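Local atomic coordinates of 6-phosphofructokinase isozyme 2 (Escherichia coli, PDB entry 3UMO), a protein that catalyses the ATP-dependent phosphorylation of fructose 6-phosphate to fructose 1,6-bisphosphate, the first committing step of glycolysis, as a homodimer that uses magnesium as cofactor. Residues A[112-115]-A[116-119]; A[146-149]-A[150-153]; A[201-204]-A[205-208]. All blocks are in the same frame, centred on the assembly; numbering follows the deposited sequence.

Contact 1: A[112-115]-A[116-119]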
# COMPACT_ATOMS: atom_id res chain seq x y z
N ALA A 112 3.82 -0.48 31.50
CA ALA A 112 3.95 0.59 32.47
C ALA A 112 4.92 0.19 33.59
O ALA A 112 5.09 -0.99 33.88
CB ALA A 112 2.59 0.95 33.05
N LEU A 113 5.55 1.20 34.19
CA LEU A 113 6.43 0.98 35.33
C LEU A 113 5.94 1.87 36.46
O LEU A 113 5.75 3.07 36.26
CB LEU A 113 7.87 1.37 34.99
CG LEU A 113 8.82 0.34 34.40
CD1 LEU A 113 10.18 0.98 34.16
CD2 LEU A 113 8.95 -0.86 35.33
N ASN A 114 5.72 1.31 37.65
CA ASN A 114 5.38 2.16 38.78
C ASN A 114 6.64 2.69 39.44
O ASN A 114 7.75 2.32 39.05
CB ASN A 114 4.43 1.48 39.78
CG ASN A 114 5.03 0.24 40.42
OD1 ASN A 114 6.23 0.18 40.71
ND2 ASN A 114 4.19 -0.76 40.67
N GLU A 115 6.49 3.56 40.43
CA GLU A 115 7.65 4.18 41.06
C GLU A 115 8.50 3.18 41.82
O GLU A 115 9.73 3.26 41.80
CB GLU A 115 7.21 5.34 41.95
CG GLU A 115 6.66 6.53 41.18
CD GLU A 115 6.08 7.60 42.08
OE1 GLU A 115 5.55 7.25 43.16
OE2 GLU A 115 6.16 8.79 41.72
N ASP A 116 7.86 2.22 42.49
CA ASP A 116 8.59 1.19 43.24
C ASP A 116 9.47 0.37 42.30
O ASP A 116 10.64 0.13 42.59
CB ASP A 116 7.62 0.27 43.97
CG ASP A 116 8.33 -0.91 44.63
OD1 ASP A 116 9.42 -0.70 45.22
OD2 ASP A 116 7.81 -2.03 44.56
N GLU A 117 8.89 -0.05 41.18
CA GLU A 117 9.61 -0.84 40.20
C GLU A 117 10.82 -0.10 39.62
O GLU A 117 11.88 -0.70 39.43
CB GLU A 117 8.66 -1.30 39.09
CG GLU A 117 7.70 -2.41 39.53
CD GLU A 117 6.42 -2.47 38.72
OE1 GLU A 117 5.55 -3.30 39.05
OE2 GLU A 117 6.28 -1.68 37.76
N PHE A 118 10.66 1.19 39.36
CA PHE A 118 11.77 1.98 38.83
C PHE A 118 12.91 2.08 39.85
O PHE A 118 14.08 1.99 39.49
CB PHE A 118 11.31 3.36 38.40
CG PHE A 118 12.39 4.17 37.73
CD1 PHE A 118 13.18 5.04 38.47
CD2 PHE A 118 12.63 4.05 36.37
CE1 PHE A 118 14.18 5.78 37.86
CE2 PHE A 118 13.63 4.79 35.76
CZ PHE A 118 14.40 5.66 36.51
N ARG A 119 12.56 2.28 41.12
CA ARG A 119 13.56 2.31 42.18
C ARG A 119 14.28 0.96 42.31
O ARG A 119 15.46 0.91 42.64
CB ARG A 119 12.93 2.71 43.52
CG ARG A 119 12.71 4.22 43.67
CD ARG A 119 12.17 4.57 45.05
NE ARG A 119 10.80 4.11 45.22
CZ ARG A 119 9.73 4.89 45.09
NH1 ARG A 119 9.87 6.18 44.83
NH2 ARG A 119 8.51 4.38 45.26
O HOH W 1 4.10 -2.44 36.25
O HOH W 2 6.85 6.71 45.11
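Asn114 and Glu117 form a capping box at the start of helix 115-125, where the loop leaving strand 103-107 turns into the helix. Each side chain binds the other's backbone N-H. Asn114 OD1 accepts from Glu117 N at 2.7 Å, nearly along the C=O axis, and Glu117 OE2 receives Asn114 N at 3.0 Å, the donor standing 46° out of the carboxylate plane. A short amide suits the N-cap: with CG between the backbone N and the carbonyl carbon (chi1 62°), OD1 is carried over the first helical turn. The longer, extended glutamate reaches back across the Asn114 side chain at about a right angle, its carboxylate stacked on the amide with planes 27° apart. The CD2 methyl of Leu113 lies 3.7 Å from Glu117 OE2. A water donates to the same OE2 and to Ala112 O, while Glu117 OE1 is hydrogen-bonded to Lys86 N. Were Glu117 replaced by an alanine, the backbone N-H groups of Asn114 and Lys86 would probably lose these acceptors and the start of the helix would be less firmly fixed. Further along, a second water accepts from Arg119 NH2 at 2.9 Å. Leu113 rests on Pro141 and Val144, its backbone hydrogen-bonded to Pro142, while Phe118 packs against Val144 and helix 146-158.

Contact 2: A[146-149]-A[150-153]; sequences LEKL and TQLI
Lys148 and Gln151 cross each other obliquely on a partly exposed flank of helix 146-158. The lysine leaves the backbone heading away from residues 150-153 but curls back: its chain is bent at chi2, chi3 and chi4, beginning with chi2 at -62°. That curl lays CD 3.3 Å from Gln151 OE1 and lets NZ donate to the same oxygen at 3.1 Å, arriving 34° out of the amide's carbonyl plane. Gln151 itself stretches out beyond CG, which passes 3.2 Å from Glu147 O on the way. A long, flexible lysine and a neutral amide suit this flank, since both can reach along the helix; the lysine also packs on Phe118 of helix 115-125, and its ammonium has a long, weak ion pair with Glu122 of that helix. On its other flank Gln151 runs beside Glu147, both pointing the same way, with carboxylate and amide planes 67° apart and Glu147 OE1 3.8 Å from Gln151 NE2.

The helix is the crossover of the beta-alpha-beta unit formed by strands 133-137 and 162-166, part of the parallel sheet of the ribokinase-type fold. Its buried flank is aliphatic accordingly. Leu149 and Ile153, one turn apart, lie side by side and point alike, their CD1 methyls 4.1 Å from each other, and Ile153 CD1 sits 3.6 Å from Leu149 O. The branched side chains fill the seam toward helix 169-175, where Leu149 meets Ala171 and Ile153 meets Ala175. Thr150 adds a polar link there: OG1 hydrogen-bonds Ala174 O, while its own N donates to Leu146 O at 3.1 Å in the carbonyl plane.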
# COMPACT_ATOMS: atom_id res chain seq x y z
N LEU A 146 10.44 12.04 33.40
CA LEU A 146 11.73 12.31 32.78
C LEU A 146 12.80 12.60 33.83
O LEU A 146 13.95 12.19 33.68
CB LEU A 146 11.63 13.47 31.80
CG LEU A 146 10.74 13.28 30.57
CD1 LEU A 146 10.46 14.62 29.92
CD2 LEU A 146 11.39 12.32 29.58
N GLU A 147 12.40 13.28 34.90
CA GLU A 147 13.32 13.61 35.99
C GLU A 147 13.92 12.37 36.65
O GLU A 147 15.06 12.41 37.12
CB GLU A 147 12.63 14.50 37.03
CG GLU A 147 11.32 13.96 37.57
CD GLU A 147 10.76 14.79 38.71
OE1 GLU A 147 11.55 15.45 39.42
OE2 GLU A 147 9.52 14.79 38.90
N LYS A 148 13.17 11.28 36.67
CA LYS A 148 13.65 10.03 37.27
C LYS A 148 14.74 9.38 36.42
O LYS A 148 15.64 8.72 36.94
CB LYS A 148 12.49 9.04 37.49
CG LYS A 148 11.41 9.54 38.43
CD LYS A 148 11.94 9.80 39.84
CE LYS A 148 12.32 8.52 40.56
NZ LYS A 148 13.77 8.16 40.41
N LEU A 149 14.64 9.56 35.11
CA LEU A 149 15.67 9.07 34.21
C LEU A 149 16.95 9.87 34.41
O LEU A 149 18.05 9.32 34.43
CB LEU A 149 15.22 9.16 32.75
CG LEU A 149 16.23 8.71 31.70
CD1 LEU A 149 16.60 7.25 31.90
CD2 LEU A 149 15.68 8.95 30.30
N THR A 150 16.79 11.18 34.57
CA THR A 150 17.92 12.06 34.87
C THR A 150 18.57 11.65 36.19
O THR A 150 19.79 11.54 36.28
CB THR A 150 17.47 13.53 34.93
OG1 THR A 150 17.02 13.96 33.64
CG2 THR A 150 18.61 14.43 35.38
N GLN A 151 17.74 11.40 37.20
CA GLN A 151 18.23 10.99 38.51
C GLN A 151 19.00 9.68 38.46
O GLN A 151 20.00 9.52 39.16
CB GLN A 151 17.07 10.88 39.50
CG GLN A 151 16.50 12.22 39.95
CD GLN A 151 15.15 12.09 40.62
OE1 GLN A 151 14.78 11.02 41.10
NE2 GLN A 151 14.40 13.19 40.66
N LEU A 152 18.54 8.75 37.64
CA LEU A 152 19.18 7.44 37.57
C LEU A 152 20.58 7.58 36.99
O LEU A 152 21.55 7.03 37.53
CB LEU A 152 18.35 6.46 36.73
CG LEU A 152 18.89 5.03 36.62
CD1 LEU A 152 17.75 4.02 36.67
CD2 LEU A 152 19.69 4.84 35.35
N ILE A 153 20.68 8.33 35.91
CA ILE A 153 21.96 8.53 35.23
C ILE A 153 22.93 9.32 36.10
O ILE A 153 24.11 8.99 36.17
CB ILE A 153 21.75 9.18 33.85
CG1 ILE A 153 21.08 8.17 32.92
CG2 ILE A 153 23.08 9.63 33.27
CD1 ILE A 153 20.39 8.79 31.75

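Contact 3: A[201-204]-A[205-208]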
# COMPACT_ATOMS: atom_id res chain seq x y z
N GLN A 201 21.47 22.08 6.22
CA GLN A 201 22.69 22.52 5.55
C GLN A 201 23.78 21.46 5.70
O GLN A 201 23.78 20.72 6.69
CB GLN A 201 23.16 23.86 6.11
CG GLN A 201 22.07 24.92 6.12
CD GLN A 201 21.46 25.16 4.74
OE1 GLN A 201 20.27 24.91 4.51
NE2 GLN A 201 22.28 25.65 3.82
N PRO A 202 24.70 21.38 4.72
CA PRO A 202 25.69 20.29 4.70
C PRO A 202 26.45 20.11 6.02
O PRO A 202 26.63 18.97 6.46
CB PRO A 202 26.65 20.72 3.59
CG PRO A 202 25.79 21.48 2.63
CD PRO A 202 24.80 22.24 3.52
N ASP A 203 26.87 21.21 6.64
CA ASP A 203 27.65 21.12 7.88
C ASP A 203 26.82 21.06 9.17
O ASP A 203 27.39 21.03 10.26
CB ASP A 203 28.62 22.30 7.98
CG ASP A 203 30.05 21.89 7.75
OD1 ASP A 203 30.69 21.41 8.71
OD2 ASP A 203 30.54 22.04 6.61
N ASP A 204 25.49 21.04 9.05
CA ASP A 204 24.63 21.14 10.23
C ASP A 204 24.79 19.98 11.22
O ASP A 204 24.82 20.22 12.43
CB ASP A 204 23.15 21.31 9.85
CG ASP A 204 22.82 22.73 9.43
OD1 ASP A 204 21.68 22.94 8.95
OD2 ASP A 204 23.68 23.63 9.58
N VAL A 205 24.89 18.75 10.72
CA VAL A 205 25.04 17.58 11.58
C VAL A 205 26.33 17.66 12.38
O VAL A 205 26.32 17.46 13.59
CB VAL A 205 24.98 16.26 10.78
CG1 VAL A 205 25.52 15.10 11.61
CG2 VAL A 205 23.54 15.98 10.34
N ARG A 206 27.44 17.97 11.71
CA ARG A 206 28.73 18.07 12.39
C ARG A 206 28.71 19.16 13.45
O ARG A 206 29.16 18.95 14.58
CB ARG A 206 29.85 18.36 11.40
CG ARG A 206 31.25 18.20 12.00
CD ARG A 206 32.25 19.14 11.36
NE ARG A 206 32.17 20.48 11.95
CZ ARG A 206 32.32 21.61 11.27
NH1 ARG A 206 32.55 21.57 9.96
NH2 ARG A 206 32.24 22.78 11.89
N LYS A 207 28.20 20.33 13.09
CA LYS A 207 28.13 21.45 14.03
C LYS A 207 27.28 21.11 15.25
O LYS A 207 27.67 21.41 16.38
CB LYS A 207 27.61 22.70 13.33
CG LYS A 207 28.66 23.36 12.46
CD LYS A 207 28.09 24.49 11.63
CE LYS A 207 29.15 25.03 10.68
NZ LYS A 207 28.58 25.94 9.65
N ALA A 208 26.14 20.48 15.03
CA ALA A 208 25.27 20.07 16.13
C ALA A 208 25.98 19.08 17.05
O ALA A 208 25.89 19.18 18.27
CB ALA A 208 23.98 19.46 15.59
O HOH W 3 23.93 18.23 7.97
O HOH W 4 27.57 17.73 8.76
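Lys207 lies back over Asp203, one turn before it in the chain, at the start of helix 204-214. Its CB points toward the loop residues and is 3.5 Å from Asp203 O, the oxygen that also accepts Lys207 N at 3.0 Å. CG, anti to the carbonyl carbon (chi1 -76°), comes 3.4 Å from the same oxygen, and CD passes it a little farther out. Because the chain stays extended beyond CG, it runs past the carbonyl to the aspartate's own side chain: CE is 3.9 Å from Asp203 CB, and NZ ends beside that carbon too. The ammonium does not touch a carboxylate here, though an opposite charge nearby may still be felt. A lysine suits the place because its methylenes can line the helix surface while its charge remains at the exposed end.

Arg206 bends back to lie alongside Asp203, a salt bridge by type, although the oxygen and nitrogen are modelled implausibly close and the details are doubtful. The turn before the helix is closed by Asp204 N, which donates to Gln201 O at 2.9 Å; Asp204 OD1 adds a second bond across it, accepting Gln201 N at 2.9 Å from well above the carboxylate plane. Two waters occupy the first turn of the helix, one accepting from Val205 N, the other accepting from Arg206 N and donating to Pro202 O. Val205 is buried between Leu191 and Leu199 of its own chain and Pro245 of the second subunit, while Pro202 packs on Tyr306 of that subunit. A type I turn from Gln201 to Asp204 leading straight into a helix, its first amides met by water, is the motif here, set where this PfkB-family fold meets a neighbouring subunit of the assembly.

How the contacts relate
Contacts 1 and 2 lie on neighbouring helices, their centres 12 Å apart, and they touch: Phe118 CZ is 3.3 Å from Lys148 O and 3.7 Å from Leu152 CD1, so the phenyl tip is wedged against the helix of contact 2. Contact 3 is remote, its nearest atoms about 18 Å from contact 2 and about 25 Å from contact 1. Their distances from the binding sites differ too. Ala112 of contact 1 is about 6 Å, side chain to side chain, from the substrate-binding Arg90, and Leu149 of contact 2 about 9 Å from Ser139, also substrate-binding. Val205 of contact 3 belongs to the nucleotide side, its side chain about 10 Å from a bound ATP.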